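Local coordinates for acyl-CoA dehydrogenase FadE3 (Mycobacterium smegmatis, PDB 4IV6), which belongs to the acyl-CoA dehydrogenase family of flavoproteins and, as a four-chain assembly, binds dihydroflavine-adenine dinucleotide, at residues T13-V18 and V72-E77; Q25-V30 and L78-M83; S133-M138 and A168-T173; K182-L187 and R233-M238. One frame throughout, in Å; residues are numbered along the deposited sequence. Where two conformers were deposited one is given.

Interactions 1 and 2 join the same two helices, 9-26 and 68-81: interaction 1 along their parallel middles, interaction 2 where they end, with Val-18 of the first packing on Leu-78 of the second. Interactions 3 and 4, whose centres lie about 8 Å apart on the other side of the chain's centre, share a sheet through the adjacent strands 166-172 and 184-190. Chemistry follows place. Interaction 1 is partly buried and made of aliphatic packing; interaction 2 is more buried, with a CH-pi contact beside clustered charges. Interaction 3 combines methionine packing with a hydrated lysine, near the ligand, whereas interaction 4 joins strand to helix by a backbone hydrogen bond, with bridging waters reaching out to the surface.

Interaction 1 (T13-V18 and V72-E77); sequences TIVKTV and VQVAEE
Val-15 has a chi1 of 175°, which places CG1 opposite its backbone N and CG2 opposite its carbonyl carbon, and so hands the two methyls to different partners on the facing helix. Val-15 CG2 rests 3.9 Å from Gln-73 CB, while Val-15 CG1 lies 4.1 Å from Glu-77 CG. Val-18, one turn later, adopts the same rotamer (chi1 178°). Its CG1 comes within 3.8 Å of Glu-77 CB, and its CG2 lies 4.0 Å from Val-74 CG1, the two valines crossing at about a right angle. The other branch of Val-74, CG2, is shared: it lies 4.1 Å from Ile-14 CG1, equally near the CG2 of that residue, and 4.2 Å from Val-15 CG2. Val-74 therefore meets three residues of the 13-18 segment.

The segments belong to helices 9-26 and 68-81 of the helical N-terminal domain of the acyl-CoA dehydrogenase fold. Their local axes are nearly parallel, 5° apart, and approach to 9.1 Å, with the valine contacts as evidence of close packing. Contact between the segments is by van der Waals packing. Ile-50 of helix 41-50 touches Ile-14 and Val-18, and Ile-52 touches Val-18 and Val-74, extending the apolar layer.

Glu-77 packs mainly through CB and CG. The bend of its chain at chi2 accompanies a carboxylate engaged with other residues, which probably offset its charge: OE1 is hydrogen-bonded to His-19 ND1, and OE2 forms a salt bridge with Arg-258.

Interaction 2 (Q25-V30 and L78-M83); sequences QVKPVV and LARGWM
At the C-terminal end of helix 68-81, Gly-81 and Trp-82 meet Val-26 and Val-30, which flank the turn linking helix 9-26 to helix 30-35. Trp-82 is the first residue to leave helical backbone angles. Val-30 CG2 lies over one face of its indole in a CH-pi contact, 3.7 Å from the centroid of the five-membered ring and 23° off the ring normal. The nearest ring atom is Trp-82 CD2, 3.5 Å from Val-30 CG2. This methyl is delivered by a chi1 of 63°, which sets CG2 of Val-30 opposite the backbone N. The valine and tryptophan side chains run past one another in opposite directions. Val-26 CG1 is 4.1 Å from Trp-82 CB and equally far from Gly-81 C, where the absence of a side chain lets the valine methyl rest on the main chain.

On another side the contact is charged: exposed Lys-27 approaches the buried Arg-80. Lys-27 NZ and Arg-80 NH1 stand 3.5 Å apart, a like-charge approach probably offset by a shared anion: Glu-23 OE2 forms salt bridges with Lys-27 NZ and Arg-80 NH2.

Several helices frame this corner. Arg-80 NH1 also pairs with Glu-262 of helix 234-270, Arg-354 of helix 352-364 donates to Gly-81 O and packs on Val-30, and helix 41-50 touches Leu-78 through Met-47.

Interaction 3 (S133-M138 and A168-T173); sequences SDLQAM and ALMCKT. With FDA (dihydroflavine-adenine dinucleotide), chain D.
Met-138 and Met-170 form the tight half of this contact, their side chains crossing at about a right angle. Met-138 CE lies 3.6 Å from Met-170 CG, and its SD approaches the backbone of strand 166-172, 3.5 Å from Met-170 O and 3.6 Å from Cys-171 CA. A chi1 of 67° sets CG of Met-138 between its backbone N and carbonyl carbon, and a chi3 of 67° turns the chain and brings the methyl onto Met-170. Leu-135 joins more loosely, with CD1 4.2 Å from Met-170 SD. Phe-235 of helix 234-270 touches both Leu-135 and Met-170, adding to the apolar packing.

Toward solvent the packing gives way to polar contacts. The extended chain of Lys-172 carries NZ to two carbonyls of the loop, donating to Gln-136 O at 2.8 Å and to Met-138 O at 2.9 Å. NZ lies in the carbonyl plane of Met-138 but is tilted 22° from that of Gln-136. Two waters complete the surroundings, each bound weakly by NZ: one accepts from Gln-136 NE2 at 2.6 Å, the other donates to Ala-137 O.

At the start of the 133-138 segment Ser-133 OG donates to O1A of the dihydroflavine-adenine dinucleotide at 2.6 Å, with a weak bond from its backbone N; Asp-134 is hydrogen-bonded to Phe-274 of the second subunit. The partners of Lys-172 among these groups are neutral dipoles, an environment consistent with a charged ammonium group whose bonds tie the loop that carries a ligand-binding serine to the sheet.

Interaction 4 (K182-L187 and R233-M238); sequences KGVSIL and RGFAQM
Ile-186 reaches from strand 184-190 across the first turn of helix 234-270, and each atom on its longer branch has a partner there. Ile-186 CB lies 3.9 Å from Gln-237 OE1. With chi1 at -67°, Ile-186 CG1 stands opposite the carbonyl carbon and comes 4.0 Å from Gly-234 CA. The tip, Ile-186 CD1, is 3.7 Å from Gly-234 O and at the same distance from Gln-237 OE1, ending against the helix backbone and the glutamine's amide oxygen. A water accepts from Ile-186 N and lies 2.7 Å from Gln-237 OE1, bridging the two residues, while Gln-237 NE2 is held by Leu-227 O.

The main chains themselves meet at Gly-234. Gly-234 N donates to Val-184 O at 3.0 Å, with an angle of 147° at the hydrogen, and a second water connects the same carbonyl to Phe-235 N. Ser-185 CA and Gly-234 CA are 4.0 Å apart, an approach that suits a residue without a side chain. On the flank, Val-184 CG1 lies over one face of the Phe-235 ring, toward its rim, while Val-184 CG2 meets Phe-235 CE2 at 3.7 Å. At the surface, a third water accepts from Lys-182 NZ and Arg-233 NE; Lys-182 NZ is also hydrogen-bonded to Gly-232 O, just before the helix.

Arg-233 is the N-cap residue of the helix, whose local axis makes 61° with the strand. This is the junction of the acyl-CoA dehydrogenase fold at which the middle beta domain meets the first long helix of the C-terminal helical domain.

Interaction 1 (T13-V18 and V72-E77)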
# COMPACT_ATOMS: atom_id res chain seq x y z
N THR B 13 16.95 -31.03 -15.64
CA THR B 13 16.57 -31.28 -17.01
C THR B 13 15.07 -31.10 -17.22
O THR B 13 14.67 -30.51 -18.24
CB THR B 13 17.03 -32.70 -17.45
OG1 THR B 13 18.47 -32.72 -17.50
CG2 THR B 13 16.47 -33.05 -18.81
N ILE B 14 14.24 -31.61 -16.31
CA ILE B 14 12.78 -31.48 -16.48
C ILE B 14 12.40 -29.99 -16.48
O ILE B 14 11.63 -29.55 -17.34
CB ILE B 14 11.96 -32.31 -15.45
CG1 ILE B 14 10.46 -32.19 -15.67
CG2 ILE B 14 12.14 -31.83 -14.03
CD1 ILE B 14 9.99 -32.78 -16.98
N VAL B 15 12.97 -29.20 -15.57
CA VAL B 15 12.69 -27.77 -15.53
C VAL B 15 13.06 -27.15 -16.88
O VAL B 15 12.26 -26.43 -17.46
CB VAL B 15 13.41 -27.08 -14.37
CG1 VAL B 15 13.19 -25.56 -14.43
CG2 VAL B 15 12.92 -27.62 -13.03
N LYS B 16 14.24 -27.48 -17.41
CA LYS B 16 14.67 -26.94 -18.71
C LYS B 16 13.78 -27.35 -19.85
O LYS B 16 13.48 -26.56 -20.75
CB LYS B 16 16.09 -27.36 -19.05
CG LYS B 16 17.14 -26.78 -18.13
CD LYS B 16 18.51 -27.18 -18.62
CE LYS B 16 19.48 -27.39 -17.47
NZ LYS B 16 19.89 -26.08 -16.91
N THR B 17 13.37 -28.61 -19.83
CA THR B 17 12.47 -29.15 -20.83
C THR B 17 11.15 -28.39 -20.84
O THR B 17 10.62 -28.07 -21.90
CB THR B 17 12.22 -30.63 -20.56
OG1 THR B 17 13.46 -31.31 -20.77
CG2 THR B 17 11.16 -31.21 -21.51
N VAL B 18 10.62 -28.10 -19.66
CA VAL B 18 9.36 -27.40 -19.54
C VAL B 18 9.51 -25.92 -20.00
O VAL B 18 8.68 -25.42 -20.74
CB VAL B 18 8.76 -27.55 -18.12
CG1 VAL B 18 7.47 -26.79 -17.98
CG2 VAL B 18 8.50 -29.03 -17.83
N VAL B 72 7.68 -27.24 -7.84
CA VAL B 72 7.25 -25.83 -7.87
C VAL B 72 7.90 -25.09 -9.03
O VAL B 72 7.27 -24.24 -9.65
CB VAL B 72 7.42 -25.11 -6.52
CG1 VAL B 72 6.64 -25.86 -5.44
CG2 VAL B 72 8.86 -24.99 -6.11
N GLN B 73 9.14 -25.43 -9.35
CA GLN B 73 9.79 -24.83 -10.49
C GLN B 73 9.13 -25.24 -11.81
O GLN B 73 9.00 -24.43 -12.71
CB GLN B 73 11.28 -25.11 -10.49
CG GLN B 73 12.02 -24.38 -9.37
CD GLN B 73 13.45 -24.82 -9.24
OE1 GLN B 73 13.88 -25.36 -8.21
NE2 GLN B 73 14.20 -24.62 -10.29
N VAL B 74 8.66 -26.48 -11.90
CA VAL B 74 7.96 -26.94 -13.12
C VAL B 74 6.63 -26.21 -13.24
O VAL B 74 6.27 -25.71 -14.31
CB VAL B 74 7.73 -28.46 -13.13
CG1 VAL B 74 6.80 -28.87 -14.26
CG2 VAL B 74 9.04 -29.21 -13.25
N ALA B 75 5.91 -26.13 -12.13
CA ALA B 75 4.62 -25.43 -12.13
C ALA B 75 4.80 -23.94 -12.48
O ALA B 75 4.03 -23.37 -13.26
CB ALA B 75 3.94 -25.61 -10.79
N GLU B 76 5.87 -23.34 -11.97
CA GLU B 76 6.15 -21.94 -12.23
C GLU B 76 6.46 -21.72 -13.72
O GLU B 76 5.98 -20.77 -14.31
CB GLU B 76 7.31 -21.47 -11.35
CG GLU B 76 7.73 -20.03 -11.61
CD GLU B 76 8.97 -19.63 -10.84
OE1 GLU B 76 10.07 -19.99 -11.30
OE2 GLU B 76 8.83 -18.93 -9.79
N GLU B 77 7.25 -22.61 -14.33
CA GLU B 77 7.60 -22.48 -15.73
C GLU B 77 6.37 -22.55 -16.59
O GLU B 77 6.21 -21.76 -17.52
CB GLU B 77 8.56 -23.57 -16.19
CG GLU B 77 9.99 -23.43 -15.71
CD GLU B 77 10.71 -22.16 -16.13
OE1 GLU B 77 10.41 -21.54 -17.20
OE2 GLU B 77 11.59 -21.79 -15.33

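Interaction 2 (Q25-V30 and L78-M83)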
# COMPACT_ATOMS: atom_id res chain seq x y z
N GLN B 25 6.74 -23.96 -27.90
CA GLN B 25 5.41 -24.49 -28.23
C GLN B 25 4.27 -23.67 -27.66
O GLN B 25 3.28 -23.45 -28.34
CB GLN B 25 5.31 -25.96 -27.82
CG GLN B 25 6.54 -26.76 -28.24
CD GLN B 25 6.40 -28.26 -28.11
OE1 GLN B 25 5.38 -28.82 -28.48
NE2 GLN B 25 7.43 -28.92 -27.61
N VAL B 26 4.38 -23.20 -26.43
CA VAL B 26 3.26 -22.49 -25.82
C VAL B 26 3.12 -21.05 -26.32
O VAL B 26 2.07 -20.65 -26.84
CB VAL B 26 3.35 -22.47 -24.28
CG1 VAL B 26 2.19 -21.68 -23.68
CG2 VAL B 26 3.37 -23.89 -23.75
N LYS B 27 4.19 -20.28 -26.19
CA LYS B 27 4.12 -18.85 -26.49
C LYS B 27 3.67 -18.46 -27.89
O LYS B 27 2.99 -17.46 -28.06
CB LYS B 27 5.46 -18.20 -26.20
CG LYS B 27 5.70 -18.08 -24.71
CD LYS B 27 6.97 -17.31 -24.47
CE LYS B 27 7.10 -16.94 -23.02
NZ LYS B 27 8.30 -16.09 -22.95
N PRO B 28 4.03 -19.23 -28.90
CA PRO B 28 3.56 -18.88 -30.24
C PRO B 28 2.07 -19.12 -30.51
O PRO B 28 1.57 -18.65 -31.53
CB PRO B 28 4.39 -19.78 -31.16
CG PRO B 28 5.60 -20.13 -30.35
CD PRO B 28 5.08 -20.27 -28.95
N VAL B 29 1.36 -19.85 -29.65
CA VAL B 29 -0.05 -20.13 -29.91
C VAL B 29 -0.98 -19.64 -28.82
O VAL B 29 -2.21 -19.68 -28.99
CB VAL B 29 -0.30 -21.64 -30.13
CG1 VAL B 29 0.43 -22.14 -31.38
CG2 VAL B 29 0.10 -22.46 -28.91
N VAL B 30 -0.43 -19.20 -27.70
CA VAL B 30 -1.23 -18.89 -26.53
C VAL B 30 -2.25 -17.76 -26.79
O VAL B 30 -3.41 -17.89 -26.43
CB VAL B 30 -0.33 -18.65 -25.27
CG1 VAL B 30 0.58 -17.44 -25.45
CG2 VAL B 30 -1.18 -18.47 -24.04
N LEU B 78 5.51 -23.52 -16.30
CA LEU B 78 4.26 -23.68 -17.03
C LEU B 78 3.43 -22.42 -16.95
O LEU B 78 2.95 -21.91 -17.98
CB LEU B 78 3.47 -24.86 -16.48
CG LEU B 78 3.96 -26.25 -16.85
CD1 LEU B 78 3.13 -27.26 -16.12
CD2 LEU B 78 3.84 -26.47 -18.34
N ALA B 79 3.27 -21.90 -15.72
CA ALA B 79 2.44 -20.71 -15.49
C ALA B 79 2.98 -19.45 -16.10
O ALA B 79 2.21 -18.59 -16.55
CB ALA B 79 2.17 -20.50 -14.01
N ARG B 80 4.31 -19.34 -16.13
CA ARG B 80 4.96 -18.28 -16.85
C ARG B 80 4.49 -18.21 -18.31
O ARG B 80 4.19 -17.14 -18.83
CB ARG B 80 6.46 -18.48 -16.76
CG ARG B 80 7.33 -17.46 -17.48
CD ARG B 80 8.79 -17.92 -17.37
NE ARG B 80 9.59 -17.19 -18.33
CZ ARG B 80 9.84 -17.55 -19.58
NH1 ARG B 80 10.57 -16.74 -20.31
NH2 ARG B 80 9.50 -18.73 -20.07
N GLY B 81 4.41 -19.36 -18.98
CA GLY B 81 3.87 -19.39 -20.35
C GLY B 81 2.37 -19.14 -20.42
O GLY B 81 1.88 -18.36 -21.23
N TRP B 82 1.62 -19.82 -19.57
CA TRP B 82 0.16 -19.71 -19.55
C TRP B 82 -0.35 -20.32 -18.27
O TRP B 82 -0.21 -21.53 -18.07
CB TRP B 82 -0.45 -20.40 -20.77
CG TRP B 82 -1.91 -20.19 -21.01
CD1 TRP B 82 -2.74 -19.29 -20.39
CD2 TRP B 82 -2.70 -20.85 -21.99
NE1 TRP B 82 -4.00 -19.36 -20.94
CE2 TRP B 82 -4.01 -20.33 -21.91
CE3 TRP B 82 -2.43 -21.85 -22.94
CZ2 TRP B 82 -5.04 -20.76 -22.73
CZ3 TRP B 82 -3.47 -22.28 -23.75
CH2 TRP B 82 -4.76 -21.73 -23.64
N MET B 83 -0.93 -19.48 -17.40
CA MET B 83 -1.38 -19.91 -16.08
C MET B 83 -2.25 -21.16 -16.19
O MET B 83 -2.15 -22.09 -15.38
CB MET B 83 -2.17 -18.78 -15.40
CG MET B 83 -2.57 -19.07 -13.95
SD MET B 83 -3.60 -17.78 -13.21
CE MET B 83 -5.17 -18.08 -14.02

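Interaction 3 (S133-M138 and A168-T173)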
# COMPACT_ATOMS: atom_id res chain seq x y z
N SER B 133 -15.86 -21.42 1.01
CA SER B 133 -15.13 -21.26 2.27
C SER B 133 -15.75 -22.08 3.39
O SER B 133 -15.03 -22.76 4.12
CB SER B 133 -15.07 -19.78 2.71
OG SER B 133 -14.56 -18.95 1.68
N ASP B 134 -17.07 -21.95 3.57
CA ASP B 134 -17.80 -22.65 4.60
C ASP B 134 -18.17 -24.03 4.13
O ASP B 134 -19.33 -24.32 3.81
CB ASP B 134 -19.08 -21.86 4.94
CG ASP B 134 -19.79 -22.38 6.15
OD1 ASP B 134 -19.33 -23.40 6.72
OD2 ASP B 134 -20.84 -21.78 6.51
N LEU B 135 -17.17 -24.89 4.07
CA LEU B 135 -17.38 -26.25 3.56
C LEU B 135 -18.21 -27.14 4.50
O LEU B 135 -18.87 -28.09 4.04
CB LEU B 135 -16.04 -26.88 3.25
CG LEU B 135 -15.33 -26.30 2.03
CD1 LEU B 135 -13.97 -26.96 1.93
CD2 LEU B 135 -16.12 -26.47 0.72
N GLN B 136 -18.19 -26.82 5.80
CA GLN B 136 -19.00 -27.57 6.76
C GLN B 136 -20.48 -27.47 6.43
O GLN B 136 -21.25 -28.36 6.76
CB GLN B 136 -18.77 -27.07 8.20
CG GLN B 136 -19.54 -27.85 9.26
CD GLN B 136 -19.16 -29.32 9.23
OE1 GLN B 136 -18.00 -29.66 9.43
NE2 GLN B 136 -20.12 -30.21 8.93
N ALA B 137 -20.87 -26.37 5.77
CA ALA B 137 -22.26 -26.17 5.39
C ALA B 137 -22.64 -26.86 4.08
O ALA B 137 -23.76 -26.68 3.62
CB ALA B 137 -22.57 -24.69 5.30
N MET B 138 -21.73 -27.64 3.48
CA MET B 138 -21.99 -28.24 2.19
C MET B 138 -23.24 -29.13 2.21
O MET B 138 -23.60 -29.70 3.25
CB MET B 138 -20.79 -29.05 1.70
CG MET B 138 -20.48 -30.33 2.51
SD MET B 138 -19.17 -31.33 1.76
CE MET B 138 -17.76 -30.26 1.95
N ALA B 168 -12.14 -36.35 -6.89
CA ALA B 168 -12.08 -36.49 -5.45
C ALA B 168 -13.14 -35.56 -4.84
O ALA B 168 -12.97 -34.34 -4.77
CB ALA B 168 -10.70 -36.15 -4.92
N LEU B 169 -14.24 -36.16 -4.42
CA LEU B 169 -15.44 -35.42 -4.03
C LEU B 169 -15.54 -35.35 -2.52
O LEU B 169 -15.69 -36.38 -1.87
CB LEU B 169 -16.68 -36.14 -4.55
CG LEU B 169 -18.02 -35.45 -4.31
CD1 LEU B 169 -18.16 -34.18 -5.16
CD2 LEU B 169 -19.15 -36.40 -4.64
N MET B 170 -15.51 -34.14 -1.96
CA MET B 170 -15.72 -33.98 -0.52
C MET B 170 -17.21 -33.86 -0.32
O MET B 170 -17.88 -33.03 -0.97
CB MET B 170 -14.99 -32.75 0.01
CG MET B 170 -15.07 -32.61 1.53
SD MET B 170 -14.21 -31.14 2.16
CE MET B 170 -12.54 -31.71 2.14
N CYS B 171 -17.74 -34.71 0.55
CA CYS B 171 -19.18 -34.83 0.74
C CYS B 171 -19.51 -35.34 2.14
O CYS B 171 -18.63 -35.80 2.85
CB CYS B 171 -19.78 -35.75 -0.31
SG CYS B 171 -19.02 -37.38 -0.40
N LYS B 172 -20.76 -35.19 2.55
CA LYS B 172 -21.20 -35.62 3.87
C LYS B 172 -21.67 -37.07 3.84
O LYS B 172 -22.75 -37.37 3.31
CB LYS B 172 -22.31 -34.71 4.42
CG LYS B 172 -21.80 -33.31 4.82
CD LYS B 172 -22.93 -32.41 5.32
CE LYS B 172 -22.36 -31.12 5.88
NZ LYS B 172 -23.37 -30.06 6.08
N THR B 173 -20.86 -37.95 4.42
CA THR B 173 -21.27 -39.35 4.64
C THR B 173 -22.15 -39.48 5.86
O THR B 173 -22.89 -40.46 5.96
CB THR B 173 -20.08 -40.33 4.74
OG1 THR B 173 -19.05 -39.77 5.59
CG2 THR B 173 -19.52 -40.60 3.34
PA FDA D . -17.28 -17.15 -0.22
O1A FDA D . -16.88 -18.22 0.76
O2A FDA D . -18.73 -16.94 -0.56
O5B FDA D . -16.66 -15.76 0.29
C5B FDA D . -17.00 -14.48 -0.29
C4B FDA D . -16.15 -13.39 0.38
O4B FDA D . -16.28 -13.43 1.82
C3B FDA D . -14.67 -13.57 0.12
O3B FDA D . -14.02 -12.28 0.16
C2B FDA D . -14.25 -14.45 1.28
O2B FDA D . -12.86 -14.40 1.58
C1B FDA D . -15.04 -13.81 2.39
N9A FDA D . -15.25 -14.71 3.56
C8A FDA D . -16.07 -15.79 3.58
N7A FDA D . -16.07 -16.35 4.80
C5A FDA D . -15.22 -15.62 5.57
C6A FDA D . -14.75 -15.66 6.94
N6A FDA D . -15.19 -16.62 7.76
N1A FDA D . -13.86 -14.74 7.38
C2A FDA D . -13.44 -13.76 6.57
N3A FDA D . -13.83 -13.65 5.28
C4A FDA D . -14.71 -14.53 4.75
N1 FDA D . -13.02 -25.19 -6.07
C2 FDA D . -12.89 -26.52 -6.11
O2 FDA D . -13.40 -27.20 -5.20
N3 FDA D . -12.23 -27.14 -7.10
C4 FDA D . -11.66 -26.51 -8.13
O4 FDA D . -11.08 -27.14 -9.05
C4X FDA D . -11.74 -25.03 -8.15
N5 FDA D . -11.23 -24.28 -9.14
C5X FDA D . -11.70 -23.01 -9.32
C6 FDA D . -11.54 -22.35 -10.55
C7 FDA D . -11.98 -21.04 -10.72
C7M FDA D . -11.84 -20.35 -12.06
C8 FDA D . -12.58 -20.35 -9.65
C8M FDA D . -13.08 -18.93 -9.74
C9 FDA D . -12.74 -21.01 -8.44
C9A FDA D . -12.32 -22.34 -8.27
N10 FDA D . -12.54 -22.99 -7.03
C10 FDA D . -12.49 -24.40 -7.04
C1' FDA D . -13.52 -22.38 -6.13
C2' FDA D . -12.75 -21.55 -5.12
O2' FDA D . -11.97 -22.39 -4.26
C3' FDA D . -13.75 -20.71 -4.32
O3' FDA D . -14.16 -19.63 -5.15
C4' FDA D . -13.17 -20.15 -3.04
O4' FDA D . -13.22 -21.23 -2.10
C5' FDA D . -14.03 -19.01 -2.48
O5' FDA D . -15.37 -19.43 -2.43
P FDA D . -16.65 -18.51 -2.63
O1P FDA D . -17.79 -19.43 -2.26
O2P FDA D . -16.61 -17.90 -3.98
O3P FDA D . -16.39 -17.35 -1.53
O HOH W 1 -22.67 -29.90 9.27
O HOH W 2 -25.70 -28.33 5.06

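Interaction 4 (K182-L187 and R233-M238)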
# COMPACT_ATOMS: atom_id res chain seq x y z
N LYS B 182 -16.90 -34.48 11.71
CA LYS B 182 -16.66 -35.90 11.55
C LYS B 182 -17.66 -36.59 10.60
O LYS B 182 -17.57 -37.78 10.40
CB LYS B 182 -16.67 -36.60 12.91
CG LYS B 182 -15.48 -36.25 13.81
CD LYS B 182 -14.11 -36.59 13.22
CE LYS B 182 -14.00 -38.05 12.78
NZ LYS B 182 -12.61 -38.42 12.34
N GLY B 183 -18.59 -35.85 10.03
CA GLY B 183 -19.48 -36.41 9.01
C GLY B 183 -19.01 -36.24 7.56
O GLY B 183 -19.74 -36.61 6.64
N VAL B 184 -17.82 -35.69 7.36
CA VAL B 184 -17.32 -35.35 6.01
C VAL B 184 -16.20 -36.27 5.58
O VAL B 184 -15.24 -36.47 6.33
CB VAL B 184 -16.84 -33.88 5.97
CG1 VAL B 184 -16.18 -33.54 4.65
CG2 VAL B 184 -18.04 -32.94 6.16
N SER B 185 -16.32 -36.80 4.37
CA SER B 185 -15.37 -37.74 3.81
C SER B 185 -15.04 -37.34 2.40
O SER B 185 -15.66 -36.44 1.83
CB SER B 185 -15.95 -39.16 3.80
OG SER B 185 -16.43 -39.51 5.08
N ILE B 186 -14.06 -38.01 1.82
CA ILE B 186 -13.72 -37.83 0.42
C ILE B 186 -13.94 -39.15 -0.31
O ILE B 186 -13.49 -40.20 0.15
CB ILE B 186 -12.28 -37.36 0.28
CG1 ILE B 186 -12.12 -35.94 0.85
CG2 ILE B 186 -11.86 -37.41 -1.19
CD1 ILE B 186 -10.67 -35.49 0.94
N LEU B 187 -14.66 -39.09 -1.42
CA LEU B 187 -14.91 -40.25 -2.25
C LEU B 187 -14.27 -40.03 -3.60
O LEU B 187 -14.29 -38.90 -4.13
CB LEU B 187 -16.42 -40.50 -2.44
CG LEU B 187 -17.36 -40.65 -1.24
CD1 LEU B 187 -18.75 -41.09 -1.71
CD2 LEU B 187 -16.86 -41.62 -0.21
N ARG B 233 -12.90 -38.36 7.84
CA ARG B 233 -11.55 -37.80 7.88
C ARG B 233 -11.25 -36.85 6.74
O ARG B 233 -10.07 -36.44 6.51
CB ARG B 233 -10.55 -38.93 7.83
CG ARG B 233 -10.76 -39.90 8.97
CD ARG B 233 -9.56 -40.77 9.18
NE ARG B 233 -9.78 -41.57 10.38
CZ ARG B 233 -8.83 -42.19 11.06
NH1 ARG B 233 -7.56 -42.14 10.67
NH2 ARG B 233 -9.16 -42.88 12.14
N GLY B 234 -12.30 -36.48 6.02
CA GLY B 234 -12.19 -35.62 4.87
C GLY B 234 -11.44 -34.32 5.10
O GLY B 234 -10.58 -33.99 4.31
N PHE B 235 -11.77 -33.58 6.16
CA PHE B 235 -11.09 -32.32 6.45
C PHE B 235 -9.61 -32.51 6.78
O PHE B 235 -8.77 -31.77 6.28
CB PHE B 235 -11.80 -31.52 7.57
CG PHE B 235 -13.07 -30.84 7.10
CD1 PHE B 235 -13.04 -29.92 6.07
CD2 PHE B 235 -14.30 -31.14 7.68
CE1 PHE B 235 -14.22 -29.32 5.61
CE2 PHE B 235 -15.46 -30.54 7.24
CZ PHE B 235 -15.44 -29.62 6.22
N ALA B 236 -9.30 -33.51 7.59
CA ALA B 236 -7.92 -33.80 7.92
C ALA B 236 -7.12 -34.14 6.67
O ALA B 236 -6.00 -33.65 6.48
CB ALA B 236 -7.86 -34.95 8.92
N GLN B 237 -7.71 -34.97 5.81
CA GLN B 237 -7.05 -35.36 4.56
C GLN B 237 -6.85 -34.15 3.66
O GLN B 237 -5.74 -33.96 3.15
CB GLN B 237 -7.86 -36.42 3.83
CG GLN B 237 -7.94 -37.76 4.55
CD GLN B 237 -9.02 -38.67 3.98
OE1 GLN B 237 -9.93 -38.22 3.28
NE2 GLN B 237 -8.90 -39.95 4.26
N MET B 238 -7.90 -33.34 3.49
CA MET B 238 -7.76 -32.13 2.67
C MET B 238 -6.67 -31.20 3.21
O MET B 238 -5.87 -30.71 2.43
CB MET B 238 -9.07 -31.39 2.52
CG MET B 238 -9.08 -30.46 1.32
SD MET B 238 -8.62 -31.35 -0.19
CE MET B 238 -6.98 -30.74 -0.48
O HOH W 3 -12.82 -41.18 11.31
O HOH W 4 -13.87 -34.58 8.18
O HOH W 5 -12.12 -39.79 3.12